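Hemolysin-related protein (Vibrio cholerae serotype O1, PDB 6MLT) is the secreted biofilm matrix protein Bap1, a calcium-binding protein that probably binds carbohydrate and contributes to bacterial biofilm adhesion. Local coordinates at residues A99-D104 against G147-A152. Residues are numbered along the deposited sequence; the frame is centred on the assembly and turned at random.
Sequences APAAAD and GDIALA. With NA (sodium ion), chain D.
Leu151 turns CG away from its own carbonyl carbon (chi1 -51°) and then extends (chi2 172°), which sends CD1 across to the strand 101-103. CD1 of Leu151 lies over the backbone of Ala102, 3.7 Å from Ala102 C, between the methyls of Ala101 and Ala103. Ala101 CB points toward the other segment and sits 3.7 Å from Leu151 CD1; Ile149 CG2, anti to its backbone N, meets Ala101 CB at 4.0 Å. No direct hydrogen bond joins the two segments, and water fills that role at their N-terminal ends. One water donates to both Ala99 O (2.9 Å) and Gly147 O (2.8 Å). Two more lie beside Asp148 OD1, near Ala99 O and Pro100 O, and a weak bond from Ile149 N also ends on that OD1. Beyond the apolar patch, Asp104 OD1 binds sodium at 2.4 Å, with Asp106, Asp108, Leu110 and Glu112 among the other ligands. The two strands, 27° from parallel, are the first strands of successive four-stranded antiparallel sheets, consistent with neighbouring blades of a beta-propeller with FG-GAP-like repeats; Val114 of strand 112-115 and Ile162 of strand 161-164 also pack on Leu151.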
loop_
_atom_site.group_PDB
_atom_site.type_symbol
_atom_site.label_atom_id
_atom_site.label_comp_id
_atom_site.label_asym_id
_atom_site.label_seq_id
_atom_site.Cartn_x
_atom_site.Cartn_y
_atom_site.Cartn_z
ATOM N N ALA A 99 -12.537 3.088 -14.630
ATOM C CA ALA A 99 -11.915 1.844 -15.033
ATOM C C ALA A 99 -12.725 0.668 -14.494
ATOM O O ALA A 99 -13.210 0.715 -13.361
ATOM C CB ALA A 99 -10.482 1.757 -14.516
ATOM N N PRO A 100 -12.894 -0.392 -15.275
ATOM C CA PRO A 100 -13.445 -1.630 -14.712
ATOM C C PRO A 100 -12.457 -2.274 -13.754
ATOM O O PRO A 100 -11.382 -1.721 -13.505
ATOM C CB PRO A 100 -13.703 -2.507 -15.946
ATOM C CG PRO A 100 -12.844 -1.966 -17.005
ATOM C CD PRO A 100 -12.611 -0.510 -16.715
ATOM N N ALA A 101 -12.825 -3.418 -13.187
ATOM C CA ALA A 101 -11.963 -4.170 -12.285
ATOM C C ALA A 101 -11.931 -5.618 -12.746
ATOM O O ALA A 101 -12.911 -6.126 -13.293
ATOM C CB ALA A 101 -12.452 -4.107 -10.840
ATOM N N ALA A 102 -10.810 -6.295 -12.508
ATOM C CA ALA A 102 -10.647 -7.645 -13.021
ATOM C C ALA A 102 -9.933 -8.524 -12.010
ATOM O O ALA A 102 -9.073 -8.067 -11.255
ATOM C CB ALA A 102 -9.873 -7.648 -14.345
ATOM N N ALA A 103 -10.291 -9.802 -12.022
ATOM C CA ALA A 103 -9.658 -10.806 -11.180
ATOM C C ALA A 103 -10.249 -12.154 -11.545
ATOM O O ALA A 103 -11.302 -12.233 -12.183
ATOM C CB ALA A 103 -9.870 -10.527 -9.686
ATOM N N ASP A 104 -9.559 -13.215 -11.132
ATOM C CA ASP A 104 -10.096 -14.570 -11.235
ATOM C C ASP A 104 -11.039 -14.766 -10.056
ATOM O O ASP A 104 -10.610 -15.086 -8.946
ATOM C CB ASP A 104 -8.974 -15.601 -11.243
ATOM C CG ASP A 104 -9.482 -17.032 -11.395
ATOM O OD1 ASP A 104 -10.714 -17.250 -11.462
ATOM O OD2 ASP A 104 -8.632 -17.944 -11.455
ATOM N N GLY A 147 -19.638 3.940 -10.747
ATOM C CA GLY A 147 -18.462 4.485 -10.101
ATOM C C GLY A 147 -17.332 3.484 -10.127
ATOM O O GLY A 147 -17.325 2.552 -10.935
ATOM N N ASP A 148 -16.371 3.680 -9.235
ATOM C CA ASP A 148 -15.271 2.739 -9.135
ATOM C C ASP A 148 -15.774 1.397 -8.621
ATOM O O ASP A 148 -16.786 1.307 -7.916
ATOM C CB ASP A 148 -14.182 3.286 -8.211
ATOM C CG ASP A 148 -12.905 2.447 -8.236
ATOM O OD1 ASP A 148 -12.687 1.716 -9.229
ATOM O OD2 ASP A 148 -12.118 2.521 -7.262
ATOM N N ILE A 149 -15.065 0.343 -9.009
ATOM C CA ILE A 149 -15.317 -1.005 -8.521
ATOM C C ILE A 149 -14.013 -1.544 -7.955
ATOM O O ILE A 149 -12.968 -1.468 -8.613
ATOM C CB ILE A 149 -15.850 -1.922 -9.635
ATOM C CG1 ILE A 149 -17.212 -1.411 -10.118
ATOM C CG2 ILE A 149 -15.950 -3.351 -9.140
ATOM C CD1 ILE A 149 -17.766 -2.149 -11.311
ATOM N N ALA A 150 -14.071 -2.069 -6.734
ATOM C CA ALA A 150 -12.941 -2.738 -6.112
ATOM C C ALA A 150 -13.351 -4.163 -5.759
ATOM O O ALA A 150 -14.529 -4.441 -5.506
ATOM C CB ALA A 150 -12.465 -1.997 -4.865
ATOM N N LEU A 151 -12.374 -5.063 -5.755
ATOM C CA LEU A 151 -12.606 -6.491 -5.556
ATOM C C LEU A 151 -11.793 -6.975 -4.365
ATOM O O LEU A 151 -10.567 -6.822 -4.347
ATOM C CB LEU A 151 -12.219 -7.277 -6.806
ATOM C CG LEU A 151 -12.832 -6.768 -8.111
ATOM C CD1 LEU A 151 -12.221 -7.491 -9.296
ATOM C CD2 LEU A 151 -14.339 -6.939 -8.093
ATOM N N ALA A 152 -12.468 -7.586 -3.392
ATOM C CA ALA A 152 -11.781 -8.094 -2.211
ATOM C C ALA A 152 -12.651 -9.125 -1.516
ATOM O O ALA A 152 -13.881 -9.094 -1.623
ATOM C CB ALA A 152 -11.434 -6.966 -1.231
HETATM NA NA NA D . -12.175 -17.105 -13.350
HETATM O O HOH W 1 -15.993 0.538 -12.426
HETATM O O HOH W 2 -12.753 2.711 -11.639
HETATM O O HOH W 3 -11.337 -0.353 -10.905
#